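Local coordinates for protein 1-pyrroline-5-carboxylate dehydrogenase (Thermus thermophilus, PDB 1UZB) that probably catalyses the NAD-dependent oxidation of glutamate semialdehyde, the open form of 1-pyrroline-5-carboxylate, to glutamate in proline breakdown, at residues A[174-182]-A[248-259]; A[192-202]-A[501-509]. All blocks are in the same frame, centred on the assembly; numbering follows the deposited sequence. Where two conformers were deposited one is given.

Contact 1 pairs two neighbouring parallel strands of the probable cofactor-binding domain, and contact 2 fits the short helix, turn and first strand residues of 501-509 against helix 188-199, which follows the first of those strands in the chain. Their centres lie 12 Å apart and polar bonds join them. Asn257 ND2 of contact 1 and Tyr502 OH of contact 2 are 3.0 Å apart, a probable hydrogen bond, and so is the 3.0 Å approach of Gly175 N to Asn202 OD1. Further along, Met193 CE packs 3.2 Å from Thr259 OG1. As in other aldehyde dehydrogenases, the C-terminal ends of strands 176-180 and 255-259 probably face the nucleotide.

Contact 1 (A[174-182]-A[248-259]); sequences LGAGVVIAP and VEHPRIRFINFT
Arg254 N donates to Ala176 O (3.0 Å) at the start of a five-bond parallel ladder, which Val178, Asn257 and Ile180 continue and Thr259 N closes on Ile180 O at 3.2 Å. The axes of strands 176-180 and 255-259 run 4.8 Å apart with a 17° angle between them. One CH-pi contact stands out: the Phe255 ring lies flat over Gly177, with Gly177 CA 3.5 Å from the centroid of the Phe255 ring. A first torsion of 61° swings the ring between its own backbone N and carbonyl carbon and back over a residue that has no side chain to obstruct it. Apolar contacts fill one sheet face. Val178 CG1 lies alongside Ile256 CG1 at 3.7 Å, Ile180 CG2 meets the edge of the Phe258 ring at CD1 (3.5 Å), and Ile180 CD1 crosses to Val248 CG2. At the Leu174 end water 1 joins Arg254 NE to Leu174 O, while Leu174 CD2 lies over one guanidinium face, offset toward its rim; Arg254 NH2 donates a hydrogen bond to Phe282 O. With helix 262-272 covering the Ile256 and Phe258 face and helix 188-199 the Val179 side, this is the parallel, helix-flanked core of a Rossmann-type domain.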
loop_
_atom_site.group_PDB
_atom_site.type_symbol
_atom_site.label_atom_id
_atom_site.label_comp_id
_atom_site.label_asym_id
_atom_site.label_seq_id
_atom_site.Cartn_x
_atom_site.Cartn_y
_atom_site.Cartn_z
ATOM N N LEU A 174 23.105 7.279 18.109
ATOM C CA LEU A 174 24.045 8.340 18.458
ATOM C C LEU A 174 25.239 7.918 19.303
ATOM O O LEU A 174 26.370 8.303 19.013
ATOM C CB LEU A 174 23.301 9.464 19.182
ATOM C CG LEU A 174 22.087 10.060 18.468
ATOM C CD1 LEU A 174 21.368 11.034 19.390
ATOM C CD2 LEU A 174 22.543 10.747 17.193
ATOM N N GLY A 175 24.987 7.152 20.359
ATOM C CA GLY A 175 26.067 6.716 21.226
ATOM C C GLY A 175 25.576 6.496 22.642
ATOM O O GLY A 175 24.481 5.978 22.848
ATOM N N ALA A 176 26.396 6.883 23.615
ATOM C CA ALA A 176 26.051 6.735 25.025
ATOM C C ALA A 176 25.501 8.053 25.550
ATOM O O ALA A 176 26.090 9.113 25.328
ATOM C CB ALA A 176 27.284 6.326 25.832
ATOM N N GLY A 177 24.369 7.977 26.245
ATOM C CA GLY A 177 23.755 9.174 26.792
ATOM C C GLY A 177 23.296 8.987 28.224
ATOM O O GLY A 177 23.403 7.898 28.792
ATOM N N VAL A 178 22.787 10.061 28.816
ATOM C CA VAL A 178 22.317 9.999 30.189
ATOM C C VAL A 178 20.819 10.273 30.284
ATOM O O VAL A 178 20.273 11.126 29.568
ATOM C CB VAL A 178 23.088 11.002 31.095
ATOM C CG1 VAL A 178 22.935 12.420 30.564
ATOM C CG2 VAL A 178 22.584 10.908 32.534
ATOM N N VAL A 179 20.164 9.515 31.156
ATOM C CA VAL A 179 18.739 9.650 31.409
ATOM C C VAL A 179 18.568 10.135 32.847
ATOM O O VAL A 179 19.123 9.548 33.778
ATOM C CB VAL A 179 18.012 8.293 31.233
ATOM C CG1 VAL A 179 16.622 8.346 31.858
ATOM C CG2 VAL A 179 17.910 7.958 29.753
ATOM N N ILE A 180 17.812 11.213 33.016
ATOM C CA ILE A 180 17.546 11.784 34.332
ATOM C C ILE A 180 16.033 11.681 34.490
ATOM O O ILE A 180 15.276 12.456 33.900
ATOM C CB ILE A 180 18.027 13.250 34.391
ATOM C CG1 ILE A 180 19.545 13.283 34.171
ATOM C CG2 ILE A 180 17.669 13.878 35.736
ATOM C CD1 ILE A 180 20.136 14.663 34.077
ATOM N N ALA A 181 15.609 10.701 35.283
ATOM C CA ALA A 181 14.194 10.402 35.492
ATOM C C ALA A 181 13.509 11.085 36.671
ATOM O O ALA A 181 14.154 11.522 37.622
ATOM C CB ALA A 181 14.014 8.889 35.604
ATOM N N PRO A 182 12.171 11.167 36.621
ATOM C CA PRO A 182 11.352 11.788 37.662
ATOM C C PRO A 182 10.910 10.791 38.727
ATOM O O PRO A 182 10.975 9.577 38.524
ATOM C CB PRO A 182 10.168 12.317 36.872
ATOM C CG PRO A 182 9.932 11.197 35.912
ATOM C CD PRO A 182 11.342 10.836 35.445
ATOM N N VAL A 248 25.872 15.565 32.429
ATOM C CA VAL A 248 25.298 16.545 31.517
ATOM C C VAL A 248 26.370 17.423 30.869
ATOM O O VAL A 248 26.283 17.742 29.683
ATOM C CB VAL A 248 24.271 17.442 32.250
ATOM C CG1 VAL A 248 23.924 18.654 31.397
ATOM C CG2 VAL A 248 23.011 16.636 32.560
ATOM N N GLU A 249 27.384 17.798 31.644
ATOM C CA GLU A 249 28.459 18.661 31.153
ATOM C C GLU A 249 29.664 17.910 30.582
ATOM O O GLU A 249 30.603 18.524 30.075
ATOM C CB GLU A 249 28.938 19.580 32.282
ATOM C CG GLU A 249 27.840 20.428 32.908
ATOM C CD GLU A 249 28.336 21.262 34.075
ATOM O OE1 GLU A 249 28.901 20.681 35.027
ATOM O OE2 GLU A 249 28.153 22.497 34.047
ATOM N N HIS A 250 29.627 16.586 30.651
ATOM C CA HIS A 250 30.726 15.753 30.175
ATOM C C HIS A 250 30.936 15.849 28.664
ATOM O O HIS A 250 29.980 15.820 27.888
ATOM C CB HIS A 250 30.461 14.300 30.575
ATOM C CG HIS A 250 31.691 13.453 30.655
ATOM N ND1 HIS A 250 32.460 13.141 29.553
ATOM C CD2 HIS A 250 32.276 12.834 31.709
ATOM C CE1 HIS A 250 33.464 12.368 29.925
ATOM N NE2 HIS A 250 33.375 12.166 31.228
ATOM N N PRO A 251 32.197 15.969 28.223
ATOM C CA PRO A 251 32.441 16.060 26.781
ATOM C C PRO A 251 32.105 14.770 26.036
ATOM O O PRO A 251 31.890 14.790 24.825
ATOM C CB PRO A 251 33.929 16.402 26.702
ATOM C CG PRO A 251 34.492 15.752 27.934
ATOM C CD PRO A 251 33.457 16.091 28.980
ATOM N N ARG A 252 32.042 13.656 26.761
ATOM C CA ARG A 252 31.753 12.367 26.140
ATOM C C ARG A 252 30.314 11.862 26.274
ATOM O O ARG A 252 30.031 10.697 25.986
ATOM C CB ARG A 252 32.727 11.307 26.660
ATOM C CG ARG A 252 34.182 11.595 26.322
ATOM C CD ARG A 252 34.403 11.651 24.818
ATOM N NE ARG A 252 34.080 10.383 24.170
ATOM C CZ ARG A 252 34.201 10.157 22.865
ATOM N NH1 ARG A 252 34.640 11.115 22.061
ATOM N NH2 ARG A 252 33.879 8.971 22.364
ATOM N N ILE A 253 29.412 12.722 26.729
ATOM C CA ILE A 253 28.003 12.349 26.817
ATOM C C ILE A 253 27.387 12.846 25.508
ATOM O O ILE A 253 27.495 14.027 25.166
ATOM C CB ILE A 253 27.323 12.989 28.054
ATOM C CG1 ILE A 253 27.489 12.057 29.256
ATOM C CG2 ILE A 253 25.846 13.256 27.786
ATOM C CD1 ILE A 253 26.691 10.756 29.156
ATOM N N ARG A 254 26.761 11.937 24.766
ATOM C CA ARG A 254 26.186 12.275 23.464
ATOM C C ARG A 254 24.809 12.925 23.495
ATOM O O ARG A 254 24.504 13.788 22.670
ATOM C CB ARG A 254 26.133 11.021 22.583
ATOM C CG ARG A 254 25.720 11.285 21.138
ATOM C CD ARG A 254 26.785 12.085 20.412
ATOM N NE ARG A 254 26.401 12.541 19.077
ATOM C CZ ARG A 254 25.636 13.600 18.838
ATOM N NH1 ARG A 254 25.359 13.946 17.588
ATOM N NH2 ARG A 254 25.140 14.315 19.842
ATOM N N PHE A 255 23.969 12.496 24.427
ATOM C CA PHE A 255 22.632 13.055 24.540
ATOM C C PHE A 255 22.152 13.004 25.970
ATOM O O PHE A 255 22.679 12.251 26.790
ATOM C CB PHE A 255 21.639 12.302 23.640
ATOM C CG PHE A 255 21.488 10.837 23.970
ATOM C CD1 PHE A 255 22.282 9.885 23.343
ATOM C CD2 PHE A 255 20.551 10.408 24.913
ATOM C CE1 PHE A 255 22.150 8.529 23.643
ATOM C CE2 PHE A 255 20.412 9.053 25.219
ATOM C CZ PHE A 255 21.212 8.112 24.582
ATOM N N ILE A 256 21.135 13.805 26.256
ATOM C CA ILE A 256 20.555 13.876 27.586
ATOM C C ILE A 256 19.045 13.786 27.437
ATOM O O ILE A 256 18.453 14.529 26.659
ATOM C CB ILE A 256 20.899 15.217 28.265
ATOM C CG1 ILE A 256 22.416 15.384 28.349
ATOM C CG2 ILE A 256 20.286 15.281 29.653
ATOM C CD1 ILE A 256 22.864 16.834 28.357
ATOM N N ASN A 257 18.433 12.856 28.162
ATOM C CA ASN A 257 16.987 12.691 28.131
ATOM C C ASN A 257 16.546 13.021 29.556
ATOM O O ASN A 257 16.896 12.314 30.503
ATOM C CB ASN A 257 16.630 11.252 27.745
ATOM C CG ASN A 257 15.208 11.118 27.230
ATOM O OD1 ASN A 257 14.515 12.112 27.000
ATOM N ND2 ASN A 257 14.768 9.880 27.040
ATOM N N PHE A 258 15.795 14.107 29.702
ATOM C CA PHE A 258 15.362 14.569 31.012
ATOM C C PHE A 258 13.877 14.847 31.145
ATOM O O PHE A 258 13.242 15.370 30.230
ATOM C CB PHE A 258 16.122 15.854 31.363
ATOM C CG PHE A 258 15.576 16.583 32.562
ATOM C CD1 PHE A 258 15.952 16.214 33.847
ATOM C CD2 PHE A 258 14.693 17.650 32.400
ATOM C CE1 PHE A 258 15.461 16.896 34.957
ATOM C CE2 PHE A 258 14.192 18.341 33.506
ATOM C CZ PHE A 258 14.578 17.963 34.785
ATOM N N THR A 259 13.340 14.494 32.309
ATOM C CA THR A 259 11.948 14.759 32.642
ATOM C C THR A 259 11.985 15.196 34.101
ATOM O O THR A 259 12.471 14.465 34.962
ATOM C CB THR A 259 11.051 13.511 32.491
ATOM O OG1 THR A 259 11.057 13.080 31.124
ATOM C CG2 THR A 259 9.618 13.843 32.893
HETATM O O HOH W 1 26.732 10.382 17.222
HETATM O O HOH W 2 13.834 14.427 37.338
#

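Contact 2 (A[192-202]-A[501-509]); sequences GMIVGPVAVGN and DYLRLFLEM
Leu503 reaches across to Gly196 in the last turns of helix 188-199 and Val200 just beyond its end, where a Schellman motif has Gly201 as its C-prime residue. CB of Leu503 lies 4.2 Å from Val200 CG1. From there CG stands anti to the carbonyl carbon (chi1 -55°), and the branches part: CD1 stays beside Val200 CG1 at 4.1 Å, while CD2 tucks in 3.4 Å from Gly196 O. Ala148 and Ala149 of helix 128-149 pack on the same leucine. Leu507 also packs on Val200, its CD2 3.7 Å from Val200 CB. In one of two conformers of Phe506, Pro197 CG lies over a ring face in a CH-pi contact; as the ring was modelled twice, its detail is less certain. On the same short helix as Leu503, Arg504 points away from 192-202, and its NE makes an intersubunit salt bridge to Asp501 OD2 of the second subunit. Asn202 ties both segments together through one amide nitrogen: ND2 gives a nearly straight bond (169°) to an in-plane lone pair of Phe506 O at 2.9 Å, and a second hydrogen bond to Pro197 O, from a position tilted out of that carbonyl's plane; Asn202 N reaches the same oxygen from the same face.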
loop_
_atom_site.group_PDB
_atom_site.type_symbol
_atom_site.label_atom_id
_atom_site.label_comp_id
_atom_site.label_asym_id
_atom_site.label_seq_id
_atom_site.Cartn_x
_atom_site.Cartn_y
_atom_site.Cartn_z
ATOM N N GLY A 192 10.512 4.168 29.963
ATOM C CA GLY A 192 10.397 4.715 28.623
ATOM C C GLY A 192 11.601 5.510 28.160
ATOM O O GLY A 192 12.072 5.359 27.028
ATOM N N MET A 193 12.106 6.365 29.042
ATOM C CA MET A 193 13.251 7.211 28.724
ATOM C C MET A 193 14.525 6.423 28.452
ATOM O O MET A 193 15.422 6.900 27.753
ATOM C CB MET A 193 13.509 8.194 29.863
ATOM C CG MET A 193 12.385 9.175 30.109
ATOM S SD MET A 193 12.796 10.284 31.464
ATOM C CE MET A 193 13.778 11.411 30.567
ATOM N N ILE A 194 14.599 5.218 29.011
ATOM C CA ILE A 194 15.754 4.344 28.840
ATOM C C ILE A 194 15.622 3.429 27.624
ATOM O O ILE A 194 16.499 3.402 26.759
ATOM C CB ILE A 194 15.953 3.431 30.079
ATOM C CG1 ILE A 194 16.310 4.271 31.306
ATOM C CG2 ILE A 194 17.033 2.390 29.799
ATOM C CD1 ILE A 194 16.347 3.472 32.590
ATOM N N VAL A 195 14.516 2.690 27.549
ATOM C CA VAL A 195 14.344 1.734 26.462
ATOM C C VAL A 195 14.133 2.326 25.078
ATOM O O VAL A 195 14.420 1.664 24.085
ATOM C CB VAL A 195 13.211 0.705 26.777
ATOM C CG1 VAL A 195 13.512 -0.010 28.090
ATOM C CG2 VAL A 195 11.859 1.388 26.838
ATOM N N GLY A 196 13.643 3.558 24.999
ATOM C CA GLY A 196 13.457 4.177 23.695
ATOM C C GLY A 196 14.811 4.317 23.014
ATOM O O GLY A 196 15.028 3.782 21.921
ATOM N N PRO A 197 15.755 5.035 23.639
ATOM C CA PRO A 197 17.087 5.205 23.042
ATOM C C PRO A 197 17.809 3.873 22.825
ATOM O O PRO A 197 18.438 3.651 21.789
ATOM C CB PRO A 197 17.811 6.080 24.063
ATOM C CG PRO A 197 16.696 6.904 24.646
ATOM C CD PRO A 197 15.590 5.898 24.823
ATOM N N VAL A 198 17.710 2.987 23.808
ATOM C CA VAL A 198 18.364 1.684 23.743
ATOM C C VAL A 198 17.826 0.797 22.621
ATOM O O VAL A 198 18.585 0.074 21.979
ATOM C CB VAL A 198 18.227 0.946 25.100
ATOM C CG1 VAL A 198 18.606 -0.523 24.960
ATOM C CG2 VAL A 198 19.114 1.621 26.136
ATOM N N ALA A 199 16.523 0.864 22.377
ATOM C CA ALA A 199 15.901 0.043 21.344
ATOM C C ALA A 199 16.556 0.195 19.977
ATOM O O ALA A 199 16.733 -0.789 19.251
ATOM C CB ALA A 199 14.418 0.374 21.242
ATOM N N VAL A 200 16.924 1.422 19.629
ATOM C CA VAL A 200 17.527 1.675 18.332
ATOM C C VAL A 200 19.051 1.645 18.300
ATOM O O VAL A 200 19.659 2.044 17.303
ATOM C CB VAL A 200 17.022 3.012 17.734
ATOM C CG1 VAL A 200 15.525 2.923 17.466
ATOM C CG2 VAL A 200 17.338 4.166 18.676
ATOM N N GLY A 201 19.678 1.192 19.384
ATOM C CA GLY A 201 21.127 1.074 19.368
ATOM C C GLY A 201 21.980 1.958 20.251
ATOM O O GLY A 201 23.203 1.858 20.203
ATOM N N ASN A 202 21.366 2.831 21.040
ATOM C CA ASN A 202 22.137 3.689 21.935
ATOM C C ASN A 202 22.353 2.947 23.248
ATOM O O ASN A 202 21.750 1.895 23.487
ATOM C CB ASN A 202 21.370 4.981 22.226
ATOM C CG ASN A 202 21.140 5.818 20.991
ATOM O OD1 ASN A 202 22.040 6.511 20.519
ATOM N ND2 ASN A 202 19.927 5.757 20.453
ATOM N N ASP A 501 7.628 9.072 16.390
ATOM C CA ASP A 501 8.587 10.172 16.319
ATOM C C ASP A 501 9.609 10.198 17.445
ATOM O O ASP A 501 10.692 10.751 17.284
ATOM C CB ASP A 501 7.857 11.522 16.302
ATOM C CG ASP A 501 7.246 11.847 14.955
ATOM O OD1 ASP A 501 7.335 11.011 14.029
ATOM O OD2 ASP A 501 6.675 12.953 14.827
ATOM N N TYR A 502 9.273 9.608 18.586
ATOM C CA TYR A 502 10.192 9.626 19.717
ATOM C C TYR A 502 11.548 9.014 19.390
ATOM O O TYR A 502 12.586 9.578 19.728
ATOM C CB TYR A 502 9.578 8.881 20.904
ATOM C CG TYR A 502 10.300 9.087 22.221
ATOM C CD1 TYR A 502 10.337 10.342 22.828
ATOM C CD2 TYR A 502 10.869 8.011 22.902
ATOM C CE1 TYR A 502 10.910 10.521 24.084
ATOM C CE2 TYR A 502 11.444 8.176 24.162
ATOM C CZ TYR A 502 11.453 9.433 24.747
ATOM O OH TYR A 502 11.965 9.596 26.016
ATOM N N LEU A 503 11.546 7.866 18.720
ATOM C CA LEU A 503 12.801 7.193 18.410
ATOM C C LEU A 503 13.710 7.938 17.433
ATOM O O LEU A 503 14.931 7.789 17.485
ATOM C CB LEU A 503 12.525 5.771 17.909
ATOM C CG LEU A 503 11.675 4.911 18.854
ATOM C CD1 LEU A 503 11.570 3.500 18.301
ATOM C CD2 LEU A 503 12.293 4.889 20.249
ATOM N N ARG A 504 13.125 8.744 16.553
ATOM C CA ARG A 504 13.914 9.504 15.586
ATOM C C ARG A 504 14.882 10.455 16.295
ATOM O O ARG A 504 15.938 10.800 15.760
ATOM C CB ARG A 504 12.987 10.314 14.673
ATOM C CG ARG A 504 13.713 11.165 13.632
ATOM C CD ARG A 504 14.437 10.289 12.631
ATOM N NE ARG A 504 15.190 11.057 11.644
ATOM C CZ ARG A 504 16.373 11.620 11.870
ATOM N NH1 ARG A 504 16.973 12.293 10.898
ATOM N NH2 ARG A 504 16.962 11.510 13.057
ATOM N N LEU A 505 14.504 10.879 17.498
ATOM C CA LEU A 505 15.318 11.793 18.290
ATOM C C LEU A 505 16.652 11.187 18.712
ATOM O O LEU A 505 17.605 11.909 19.019
ATOM C CB LEU A 505 14.549 12.208 19.543
ATOM C CG LEU A 505 13.208 12.909 19.326
ATOM C CD1 LEU A 505 12.509 13.066 20.664
ATOM C CD2 LEU A 505 13.422 14.253 18.658
ATOM N N PHE A 506 16.727 9.863 18.713
ATOM C CA PHE A 506 17.937 9.175 19.143
ATOM C C PHE A 506 18.704 8.528 17.995
ATOM O O PHE A 506 19.485 7.594 18.196
ATOM C CB PHE A 506 17.565 8.139 20.207
ATOM C CG PHE A 506 16.794 8.736 21.353
ATOM C CD1 PHE A 506 15.403 8.764 21.340
ATOM C CD2 PHE A 506 17.462 9.347 22.406
ATOM C CE1 PHE A 506 14.690 9.394 22.359
ATOM C CE2 PHE A 506 16.760 9.979 23.428
ATOM C CZ PHE A 506 15.372 10.002 23.404
ATOM N N LEU A 507 18.496 9.061 16.794
ATOM C CA LEU A 507 19.139 8.561 15.586
ATOM C C LEU A 507 19.670 9.701 14.727
ATOM O O LEU A 507 19.181 10.830 14.799
ATOM C CB LEU A 507 18.127 7.785 14.738
ATOM C CG LEU A 507 17.515 6.519 15.329
ATOM C CD1 LEU A 507 16.294 6.111 14.517
ATOM C CD2 LEU A 507 18.557 5.409 15.342
ATOM N N GLU A 508 20.684 9.395 13.926
ATOM C CA GLU A 508 21.219 10.351 12.972
ATOM C C GLU A 508 21.212 9.606 11.635
ATOM O O GLU A 508 21.140 8.373 11.612
ATOM C CB GLU A 508 22.615 10.865 13.377
ATOM C CG GLU A 508 23.688 9.847 13.711
ATOM C CD GLU A 508 24.914 10.514 14.330
ATOM O OE1 GLU A 508 24.954 11.764 14.373
ATOM O OE2 GLU A 508 25.838 9.798 14.770
ATOM N N MET A 509 21.253 10.341 10.529
ATOM C CA MET A 509 21.181 9.723 9.209
ATOM C C MET A 509 22.462 9.792 8.395
ATOM O O MET A 509 23.160 10.806 8.396
ATOM C CB MET A 509 20.055 10.373 8.399
ATOM C CG MET A 509 19.707 9.631 7.111
ATOM S SD MET A 509 18.778 10.619 5.904
ATOM C CE MET A 509 17.297 11.005 6.818
#